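Local coordinates for TarM (Staphylococcus aureus subsp. aureus 21178, PDB 4X7M), which is a glycosyltransferase of the GT-B fold, with two Rossmann-like domains and UDP bound at the cleft between them, at residues A[281-286]-A[403-408]; A[303-308]-A[478-483]; A[421-426]-A[438-443]. The protein carries 1 engineered substitution. One frame throughout, in Å; residues are numbered along the deposited sequence.

Interaction 1: A[281-286]-A[403-408]; sequences VLTEAQ and EGQGLS. With UDP (uridine-5'-diphosphate), chain C.
L282 lies against one face of the Q405 carboxamide. Its CB and its carbonyl O both sit above the plane of that amide, on the same side. Beyond the amide, NE2 of Q405 bonds to S303 OG, and OE1 takes a weak bond from N304 N. The NE2 bond, with the weak one at OE1, limits how the amide can turn. The two side chains cross at about a right angle, with L282 CD1 3.9 Å from Q405 CB. L282 CB also meets G404 O at 3.6 Å.

T283 reaches the same carbonyl with its methyl: CG2 is 3.6 Å from G404 O. Its OG1 stands between the backbone N and the carbonyl carbon (chi1 72°), and T283 is the N-cap of helix 284-293. The capping bond from Q286 N to OG1 is weak.

No direct hydrogen bond joins the two segments. A water does so instead. It lies 2.8 Å from T283 OG1 and 2.7 Å from Q286 OE1. It is also near G404 O, though the spacing there is doubtfully short. The other end of the Q286 amide, NE2, bonds to H252 ND1 and V250 O.

Segment 403-408 leads into helix 407-414, whose N-terminal end faces the alpha phosphate of UDP, as in other GT-B proteins. G406 is the N-cap, with backbone angles suited to glycine. L407 N donates to UDP O2A over 3.0 Å, a bent bond of 137°. S408 N donates more directly to UDP O1A, at 3.2 Å and 163°. The helix dipole would probably add to the attraction for the phosphate. E403 OE2 forms a salt bridge with K331, which itself bonds to UDP.

Interaction 2: A[303-308]-A[478-483]; sequences SNFVKI and YSTESI
The contact lies where the loop after strand 299-301 passes the start of the last helix, 480-491, with S479 as its N-cap. This C-terminal helix comes back to helix 18-31 of the N-terminal domain, consistent with the GT-B fold. I483 packs over one face of the F305 ring in a CH-pi contact. Its CG2 is 3.7 Å from the ring centroid and 15° off the ring normal. With CG1 beside the backbone N (chi1 -63°), CG2 stands anti to that N and is the methyl over the ring. CD1 reaches the loop backbone, 3.5 Å from N304 O. At the ring edge, in plane, T480 O lies 3.6 Å from F305 CE1. S303 OG comes to 3.1 Å from Y478 CD1, while the hydroxyl bonds to N304 O and to Q405. V306 CG2 touches Y478 CB at 4.0 Å. S479 O is gripped twice, by S482 OG at 2.8 Å and by I483 N at 3.1 Å. T480 OG1 bonds to E28, and F305 also touches R25 and E28. Helix 407-414 meets V306 through I410 and I414. Helix 460-477 touches V306 through I474, and I308 through R471 and I475.

Interaction 3: A[421-426]-A[438-443]; sequences AFDIKY and GYLIEN
A421 and F422 pair in parallel with L440 and I441. The pairing joins the two strands of a beta-alpha-beta unit: strand 419-422, helix 428-431 and strand 438-441, the last being an outer strand of the six-stranded parallel sheet. Three backbone bonds hold it. A421 N donates to Y439 O at 3.1 Å, nearly in line with the C=O bond. I441 N donates to A421 O at 2.8 Å, with the donor tilted 27° from the carbonyl plane. D423 N donates to I441 O at 2.6 Å, again close to the C=O direction. I441 O also receives a CA-H contact from F422.

Other backbone groups pair beyond the two segments. L440 N bonds to D434 OD1. Y439 has a backbone bond with V419, and F422 has one with S398 on the neighbouring strand. D423 centres an inverse gamma turn, closed by a weak bond from I424 N to F422 O, where the chain leaves the strand.

F422 and I441 share one side of the sheet, where M449 of helix 446-457 touches both. I441 CG2 meets the F422 ring at its edge, 3.6 Å from CE1. A421 and L440 point to the other side, and L440 CG lies 4.0 Å from D423 CG. The backbone C of N443 lies over one F422 face, toward the rim. The N443 amide is turned 72° from that ring. Its ND2 bonds to Q401 OE1. Its OD1, hydrogen-bonded outside the two segments, also lies 3.6 Å from both F422 CB and I424 CG2.

Overall arrangement
Interaction 1 lies between the other two, its centre about 13 Å from that of interaction 2 and about 12 Å from that of interaction 3. The centres of interactions 2 and 3 are about 22 Å apart, their nearest atoms about 9 Å. Along the chain the segments of interactions 1 and 2 alternate. Interaction 1 closes before interaction 3 opens, and interaction 3 falls inside the loop closed by interaction 2. Interaction 1 links the end of strand 278-281, in the seven-stranded sheet, with the loop leading into UDP-binding helix 407-414. Interactions 1 and 2 thus lie where the two domains join. Interaction 3 is at the edge of the six-stranded sheet; its Y426 N probably bonds to E403 O of interaction 1.

Interaction 1: A[281-286]-A[403-408]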
loop_
_atom_site.group_PDB
_atom_site.type_symbol
_atom_site.label_atom_id
_atom_site.label_comp_id
_atom_site.label_asym_id
_atom_site.label_seq_id
_atom_site.Cartn_x
_atom_site.Cartn_y
_atom_site.Cartn_z
ATOM N N VAL A 281 -1.664 -15.739 7.068
ATOM C CA VAL A 281 -1.932 -15.910 5.648
ATOM C C VAL A 281 -3.437 -15.799 5.489
ATOM O O VAL A 281 -4.170 -16.149 6.425
ATOM C CB VAL A 281 -1.314 -17.183 5.016
ATOM C CG1 VAL A 281 0.197 -17.042 4.893
ATOM C CG2 VAL A 281 -1.700 -18.455 5.764
ATOM N N LEU A 282 -3.887 -15.220 4.367
ATOM C CA LEU A 282 -5.311 -14.957 4.171
ATOM C C LEU A 282 -6.242 -16.128 3.938
ATOM O O LEU A 282 -7.407 -15.986 4.270
ATOM C CB LEU A 282 -5.563 -13.808 3.176
ATOM C CG LEU A 282 -4.762 -12.536 3.421
ATOM C CD1 LEU A 282 -4.712 -11.669 2.164
ATOM C CD2 LEU A 282 -5.168 -11.819 4.742
ATOM N N THR A 283 -5.764 -17.248 3.328
ATOM C CA THR A 283 -6.582 -18.456 2.994
ATOM C C THR A 283 -5.954 -19.757 3.500
ATOM O O THR A 283 -4.734 -19.840 3.602
ATOM C CB THR A 283 -6.794 -18.597 1.492
ATOM O OG1 THR A 283 -5.575 -18.989 0.854
ATOM C CG2 THR A 283 -7.406 -17.359 0.831
ATOM N N GLU A 284 -6.790 -20.788 3.789
ATOM C CA GLU A 284 -6.345 -22.107 4.271
ATOM C C GLU A 284 -5.441 -22.844 3.291
ATOM O O GLU A 284 -4.472 -23.497 3.708
ATOM C CB GLU A 284 -7.516 -22.987 4.734
ATOM C CG GLU A 284 -7.835 -22.830 6.218
ATOM C CD GLU A 284 -6.819 -23.307 7.250
ATOM O OE1 GLU A 284 -6.950 -22.874 8.420
ATOM O OE2 GLU A 284 -5.935 -24.137 6.918
ATOM N N ALA A 285 -5.737 -22.708 1.997
ATOM C CA ALA A 285 -4.939 -23.257 0.903
ATOM C C ALA A 285 -3.469 -22.751 0.975
ATOM O O ALA A 285 -2.544 -23.545 0.785
ATOM C CB ALA A 285 -5.571 -22.890 -0.430
ATOM N N GLN A 286 -3.254 -21.459 1.326
ATOM C CA GLN A 286 -1.902 -20.907 1.463
ATOM C C GLN A 286 -1.170 -21.543 2.623
ATOM O O GLN A 286 -0.037 -21.987 2.459
ATOM C CB GLN A 286 -1.919 -19.379 1.565
ATOM C CG GLN A 286 -0.518 -18.767 1.606
ATOM C CD GLN A 286 -0.400 -17.361 1.048
ATOM O OE1 GLN A 286 -1.251 -16.484 1.261
ATOM N NE2 GLN A 286 0.718 -17.100 0.378
ATOM N N GLU A 403 -2.947 -13.915 -6.317
ATOM C CA GLU A 403 -3.751 -13.229 -5.299
ATOM C C GLU A 403 -3.440 -13.785 -3.901
ATOM O O GLU A 403 -3.004 -14.924 -3.777
ATOM C CB GLU A 403 -5.235 -13.485 -5.616
ATOM C CG GLU A 403 -6.125 -12.276 -5.595
ATOM C CD GLU A 403 -5.979 -11.291 -6.734
ATOM O OE1 GLU A 403 -6.208 -11.699 -7.893
ATOM O OE2 GLU A 403 -5.711 -10.099 -6.468
ATOM N N GLY A 404 -3.693 -12.991 -2.862
ATOM C CA GLY A 404 -3.575 -13.428 -1.469
ATOM C C GLY A 404 -4.939 -13.903 -0.996
ATOM O O GLY A 404 -5.053 -14.881 -0.245
ATOM N N GLN A 405 -5.997 -13.226 -1.510
ATOM C CA GLN A 405 -7.403 -13.471 -1.256
ATOM C C GLN A 405 -8.310 -12.962 -2.405
ATOM O O GLN A 405 -9.138 -13.733 -2.901
ATOM C CB GLN A 405 -7.798 -12.868 0.075
ATOM C CG GLN A 405 -9.139 -13.348 0.589
ATOM C CD GLN A 405 -9.446 -12.790 1.941
ATOM O OE1 GLN A 405 -8.919 -11.748 2.361
ATOM N NE2 GLN A 405 -10.278 -13.499 2.670
ATOM N N GLY A 406 -8.182 -11.695 -2.809
ATOM C CA GLY A 406 -8.994 -11.180 -3.912
ATOM C C GLY A 406 -10.243 -10.463 -3.463
ATOM O O GLY A 406 -11.363 -10.933 -3.680
ATOM N N LEU A 407 -10.031 -9.317 -2.840
ATOM C CA LEU A 407 -11.031 -8.438 -2.264
ATOM C C LEU A 407 -12.124 -7.890 -3.174
ATOM O O LEU A 407 -13.252 -7.758 -2.704
ATOM C CB LEU A 407 -10.353 -7.332 -1.464
ATOM C CG LEU A 407 -9.681 -7.748 -0.129
ATOM C CD1 LEU A 407 -9.320 -6.511 0.703
ATOM C CD2 LEU A 407 -10.571 -8.728 0.698
ATOM N N SER A 408 -11.813 -7.567 -4.445
ATOM C CA SER A 408 -12.795 -7.096 -5.451
ATOM C C SER A 408 -13.862 -8.164 -5.717
ATOM O O SER A 408 -15.031 -7.826 -5.917
ATOM C CB SER A 408 -12.111 -6.737 -6.777
ATOM O OG SER A 408 -11.653 -5.396 -6.776
HETATM N N1 UDP C . -10.527 -0.223 -6.906
HETATM C C2 UDP C . -11.359 0.887 -6.981
HETATM N N3 UDP C . -11.438 1.470 -8.229
HETATM C C4 UDP C . -10.728 1.111 -9.366
HETATM C C5 UDP C . -9.830 0.009 -9.188
HETATM C C6 UDP C . -9.771 -0.622 -7.998
HETATM O O2 UDP C . -11.897 1.391 -6.007
HETATM O O4 UDP C . -10.906 1.733 -10.427
HETATM C "C1'" UDP C . -10.499 -1.032 -5.644
HETATM C "C2'" UDP C . -11.566 -2.122 -5.547
HETATM O "O2'" UDP C . -12.839 -1.648 -5.136
HETATM C "C3'" UDP C . -10.951 -3.006 -4.460
HETATM C "C4'" UDP C . -9.460 -2.944 -4.779
HETATM O "O4'" UDP C . -9.272 -1.740 -5.569
HETATM O "O3'" UDP C . -11.148 -2.473 -3.153
HETATM C "C5'" UDP C . -8.881 -4.155 -5.474
HETATM O "O5'" UDP C . -8.824 -5.320 -4.596
HETATM P PA UDP C . -8.093 -6.704 -4.973
HETATM O O1A UDP C . -8.927 -7.522 -5.890
HETATM O O2A UDP C . -7.737 -7.547 -3.733
HETATM O O3A UDP C . -6.764 -6.346 -5.709
HETATM P PB UDP C . -5.441 -5.498 -5.397
HETATM O O1B UDP C . -4.329 -6.190 -6.174
HETATM O O2B UDP C . -5.661 -4.051 -5.844
HETATM O O3B UDP C . -5.125 -5.518 -3.962
HETATM O O HOH W 1 -3.979 -16.753 1.102
#

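Interaction 2: A[303-308]-A[478-483]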
loop_
_atom_site.group_PDB
_atom_site.type_symbol
_atom_site.label_atom_id
_atom_site.label_comp_id
_atom_site.label_asym_id
_atom_site.label_seq_id
_atom_site.Cartn_x
_atom_site.Cartn_y
_atom_site.Cartn_z
ATOM N N SER A 303 -8.465 -14.649 7.515
ATOM C CA SER A 303 -8.939 -13.877 6.370
ATOM C C SER A 303 -8.899 -12.400 6.785
ATOM O O SER A 303 -9.053 -12.102 7.980
ATOM C CB SER A 303 -10.394 -14.242 6.114
ATOM O OG SER A 303 -11.054 -13.288 5.300
ATOM N N ASN A 304 -8.751 -11.472 5.822
ATOM C CA ASN A 304 -8.801 -10.075 6.235
ATOM C C ASN A 304 -10.239 -9.658 6.565
ATOM O O ASN A 304 -11.154 -10.321 6.081
ATOM C CB ASN A 304 -7.931 -9.091 5.386
ATOM C CG ASN A 304 -8.211 -8.980 3.915
ATOM O OD1 ASN A 304 -9.190 -8.352 3.528
ATOM N ND2 ASN A 304 -7.296 -9.455 3.058
ATOM N N PHE A 305 -10.437 -8.677 7.493
ATOM C CA PHE A 305 -11.770 -8.190 7.861
ATOM C C PHE A 305 -12.556 -7.787 6.622
ATOM O O PHE A 305 -12.011 -7.154 5.730
ATOM C CB PHE A 305 -11.711 -6.989 8.867
ATOM C CG PHE A 305 -11.426 -7.400 10.287
ATOM C CD1 PHE A 305 -12.386 -8.057 11.042
ATOM C CD2 PHE A 305 -10.159 -7.231 10.835
ATOM C CE1 PHE A 305 -12.100 -8.490 12.334
ATOM C CE2 PHE A 305 -9.871 -7.688 12.124
ATOM C CZ PHE A 305 -10.848 -8.281 12.873
ATOM N N VAL A 306 -13.835 -8.140 6.581
ATOM C CA VAL A 306 -14.700 -7.843 5.440
ATOM C C VAL A 306 -15.816 -6.845 5.824
ATOM O O VAL A 306 -16.462 -6.999 6.865
ATOM C CB VAL A 306 -15.204 -9.174 4.812
ATOM C CG1 VAL A 306 -16.523 -9.009 4.071
ATOM C CG2 VAL A 306 -14.140 -9.784 3.913
ATOM N N LYS A 307 -16.015 -5.836 4.962
ATOM C CA LYS A 307 -16.974 -4.745 5.072
ATOM C C LYS A 307 -18.234 -5.088 4.280
ATOM O O LYS A 307 -18.233 -5.060 3.063
ATOM C CB LYS A 307 -16.325 -3.427 4.594
ATOM C CG LYS A 307 -15.801 -2.545 5.744
ATOM C CD LYS A 307 -14.924 -1.368 5.253
ATOM C CE LYS A 307 -14.933 -0.195 6.210
ATOM N NZ LYS A 307 -14.139 0.967 5.708
ATOM N N ILE A 308 -19.295 -5.445 4.993
ATOM C CA ILE A 308 -20.584 -5.894 4.479
ATOM C C ILE A 308 -21.587 -4.739 4.369
ATOM O O ILE A 308 -22.364 -4.467 5.304
ATOM C CB ILE A 308 -21.109 -7.151 5.250
ATOM C CG1 ILE A 308 -20.047 -8.293 5.199
ATOM C CG2 ILE A 308 -22.465 -7.628 4.680
ATOM C CD1 ILE A 308 -20.038 -9.343 6.353
ATOM N N TYR A 478 -16.922 -15.006 6.389
ATOM C CA TYR A 478 -16.073 -13.880 6.803
ATOM C C TYR A 478 -16.701 -12.867 7.766
ATOM O O TYR A 478 -16.519 -11.651 7.613
ATOM C CB TYR A 478 -15.445 -13.210 5.571
ATOM C CG TYR A 478 -14.775 -14.194 4.643
ATOM C CD1 TYR A 478 -13.661 -14.918 5.053
ATOM C CD2 TYR A 478 -15.292 -14.453 3.383
ATOM C CE1 TYR A 478 -13.044 -15.828 4.212
ATOM C CE2 TYR A 478 -14.696 -15.384 2.537
ATOM C CZ TYR A 478 -13.571 -16.068 2.957
ATOM O OH TYR A 478 -12.976 -16.986 2.135
ATOM N N SER A 479 -17.417 -13.366 8.786
ATOM C CA SER A 479 -18.047 -12.497 9.781
ATOM C C SER A 479 -16.971 -11.820 10.622
ATOM O O SER A 479 -15.983 -12.480 10.969
ATOM C CB SER A 479 -18.981 -13.293 10.679
ATOM O OG SER A 479 -18.270 -13.958 11.710
ATOM N N THR A 480 -17.153 -10.512 10.940
ATOM C CA THR A 480 -16.213 -9.735 11.752
ATOM C C THR A 480 -15.939 -10.423 13.098
ATOM O O THR A 480 -14.784 -10.536 13.513
ATOM C CB THR A 480 -16.672 -8.275 11.826
ATOM O OG1 THR A 480 -16.289 -7.619 10.616
ATOM C CG2 THR A 480 -16.090 -7.514 13.017
ATOM N N GLU A 481 -17.008 -10.915 13.738
ATOM C CA GLU A 481 -17.015 -11.644 15.006
ATOM C C GLU A 481 -16.044 -12.854 14.975
ATOM O O GLU A 481 -15.228 -12.989 15.891
ATOM C CB GLU A 481 -18.455 -12.075 15.305
ATOM C CG GLU A 481 -18.645 -12.993 16.490
ATOM C CD GLU A 481 -20.044 -13.571 16.513
ATOM O OE1 GLU A 481 -20.338 -14.445 15.664
ATOM O OE2 GLU A 481 -20.864 -13.104 17.337
ATOM N N SER A 482 -16.104 -13.694 13.898
ATOM C CA SER A 482 -15.215 -14.861 13.740
ATOM C C SER A 482 -13.743 -14.472 13.445
ATOM O O SER A 482 -12.835 -15.123 13.972
ATOM C CB SER A 482 -15.744 -15.838 12.701
ATOM O OG SER A 482 -15.688 -15.272 11.405
ATOM N N ILE A 483 -13.511 -13.415 12.628
ATOM C CA ILE A 483 -12.149 -12.955 12.289
ATOM C C ILE A 483 -11.428 -12.388 13.527
ATOM O O ILE A 483 -10.264 -12.738 13.768
ATOM C CB ILE A 483 -12.100 -12.025 11.034
ATOM C CG1 ILE A 483 -12.563 -12.782 9.767
ATOM C CG2 ILE A 483 -10.707 -11.453 10.818
ATOM C CD1 ILE A 483 -13.015 -11.921 8.583
#

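Interaction 3: A[421-426]-A[438-443]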
loop_
_atom_site.group_PDB
_atom_site.type_symbol
_atom_site.label_atom_id
_atom_site.label_comp_id
_atom_site.label_asym_id
_atom_site.label_seq_id
_atom_site.Cartn_x
_atom_site.Cartn_y
_atom_site.Cartn_z
ATOM N N ALA A 421 -14.383 -16.918 -11.993
ATOM C CA ALA A 421 -12.949 -16.711 -11.845
ATOM C C ALA A 421 -12.080 -17.926 -12.071
ATOM O O ALA A 421 -12.478 -19.055 -11.759
ATOM C CB ALA A 421 -12.664 -16.167 -10.473
ATOM N N PHE A 422 -10.841 -17.674 -12.501
ATOM C CA PHE A 422 -9.823 -18.689 -12.629
ATOM C C PHE A 422 -9.491 -19.215 -11.213
ATOM O O PHE A 422 -9.328 -18.416 -10.275
ATOM C CB PHE A 422 -8.595 -18.100 -13.326
ATOM C CG PHE A 422 -8.732 -18.065 -14.829
ATOM C CD1 PHE A 422 -9.477 -19.036 -15.504
ATOM C CD2 PHE A 422 -8.065 -17.109 -15.579
ATOM C CE1 PHE A 422 -9.610 -18.997 -16.890
ATOM C CE2 PHE A 422 -8.174 -17.093 -16.965
ATOM C CZ PHE A 422 -8.958 -18.029 -17.611
ATOM N N ASP A 423 -9.461 -20.552 -11.047
ATOM C CA ASP A 423 -9.181 -21.202 -9.761
ATOM C C ASP A 423 -7.678 -21.110 -9.473
ATOM O O ASP A 423 -6.935 -22.043 -9.706
ATOM C CB ASP A 423 -9.701 -22.652 -9.764
ATOM C CG ASP A 423 -9.787 -23.307 -8.420
ATOM O OD1 ASP A 423 -9.471 -22.644 -7.423
ATOM O OD2 ASP A 423 -10.194 -24.485 -8.362
ATOM N N ILE A 424 -7.242 -19.944 -8.962
ATOM C CA ILE A 424 -5.841 -19.658 -8.692
ATOM C C ILE A 424 -5.444 -19.735 -7.224
ATOM O O ILE A 424 -6.288 -19.898 -6.327
ATOM C CB ILE A 424 -5.368 -18.332 -9.375
ATOM C CG1 ILE A 424 -6.181 -17.115 -8.964
ATOM C CG2 ILE A 424 -5.301 -18.493 -10.900
ATOM C CD1 ILE A 424 -5.579 -16.254 -7.845
ATOM N N LYS A 425 -4.139 -19.660 -7.014
ATOM C CA LYS A 425 -3.515 -19.565 -5.723
ATOM C C LYS A 425 -3.355 -18.050 -5.465
ATOM O O LYS A 425 -2.617 -17.426 -6.204
ATOM C CB LYS A 425 -2.137 -20.266 -5.764
ATOM C CG LYS A 425 -2.238 -21.771 -5.685
ATOM C CD LYS A 425 -0.902 -22.452 -5.601
ATOM C CE LYS A 425 -1.051 -23.971 -5.548
ATOM N NZ LYS A 425 -1.843 -24.435 -4.348
ATOM N N TYR A 426 -4.080 -17.425 -4.513
ATOM C CA TYR A 426 -5.026 -18.013 -3.560
ATOM C C TYR A 426 -6.283 -17.178 -3.453
ATOM O O TYR A 426 -6.242 -16.010 -3.750
ATOM C CB TYR A 426 -4.385 -18.133 -2.177
ATOM C CG TYR A 426 -3.140 -18.985 -2.153
ATOM C CD1 TYR A 426 -3.220 -20.379 -2.160
ATOM C CD2 TYR A 426 -1.880 -18.405 -2.157
ATOM C CE1 TYR A 426 -2.076 -21.168 -2.121
ATOM C CE2 TYR A 426 -0.724 -19.189 -2.149
ATOM C CZ TYR A 426 -0.829 -20.565 -2.092
ATOM O OH TYR A 426 0.284 -21.346 -2.042
ATOM N N GLY A 438 -21.279 -18.904 -7.926
ATOM C CA GLY A 438 -20.357 -18.482 -8.964
ATOM C C GLY A 438 -19.721 -19.684 -9.622
ATOM O O GLY A 438 -20.170 -20.814 -9.410
ATOM N N TYR A 439 -18.661 -19.452 -10.412
ATOM C CA TYR A 439 -17.953 -20.533 -11.112
ATOM C C TYR A 439 -16.460 -20.486 -10.941
ATOM O O TYR A 439 -15.845 -19.424 -11.048
ATOM C CB TYR A 439 -18.310 -20.610 -12.610
ATOM C CG TYR A 439 -19.729 -21.038 -12.899
ATOM C CD1 TYR A 439 -20.133 -22.359 -12.714
ATOM C CD2 TYR A 439 -20.653 -20.143 -13.436
ATOM C CE1 TYR A 439 -21.439 -22.763 -12.997
ATOM C CE2 TYR A 439 -21.959 -20.540 -13.732
ATOM C CZ TYR A 439 -22.347 -21.850 -13.506
ATOM O OH TYR A 439 -23.633 -22.234 -13.788
ATOM N N LEU A 440 -15.878 -21.660 -10.676
ATOM C CA LEU A 440 -14.436 -21.845 -10.542
ATOM C C LEU A 440 -13.945 -22.384 -11.855
ATOM O O LEU A 440 -14.355 -23.468 -12.268
ATOM C CB LEU A 440 -14.094 -22.830 -9.416
ATOM C CG LEU A 440 -13.654 -22.291 -8.082
ATOM C CD1 LEU A 440 -13.116 -20.839 -8.164
ATOM C CD2 LEU A 440 -14.686 -22.522 -7.046
ATOM N N ILE A 441 -13.091 -21.622 -12.534
ATOM C CA ILE A 441 -12.576 -22.046 -13.838
ATOM C C ILE A 441 -11.182 -22.591 -13.677
ATOM O O ILE A 441 -10.445 -22.115 -12.832
ATOM C CB ILE A 441 -12.667 -20.909 -14.914
ATOM C CG1 ILE A 441 -14.070 -20.224 -14.956
ATOM C CG2 ILE A 441 -12.228 -21.393 -16.293
ATOM C CD1 ILE A 441 -15.244 -21.165 -15.337
ATOM N N GLU A 442 -10.836 -23.603 -14.467
ATOM C CA GLU A 442 -9.515 -24.194 -14.550
ATOM C C GLU A 442 -8.649 -23.059 -15.071
ATOM O O GLU A 442 -8.989 -22.439 -16.080
ATOM C CB GLU A 442 -9.538 -25.350 -15.579
ATOM C CG GLU A 442 -8.170 -25.954 -15.852
ATOM C CD GLU A 442 -8.035 -26.642 -17.194
ATOM O OE1 GLU A 442 -8.944 -27.421 -17.561
ATOM O OE2 GLU A 442 -7.018 -26.397 -17.881
ATOM N N ASN A 443 -7.566 -22.756 -14.380
ATOM C CA ASN A 443 -6.705 -21.657 -14.765
ATOM C C ASN A 443 -6.249 -21.676 -16.241
ATOM O O ASN A 443 -5.804 -22.703 -16.745
ATOM C CB ASN A 443 -5.556 -21.512 -13.813
ATOM C CG ASN A 443 -4.783 -20.241 -14.040
ATOM O OD1 ASN A 443 -5.348 -19.183 -14.384
ATOM N ND2 ASN A 443 -3.466 -20.332 -13.886
#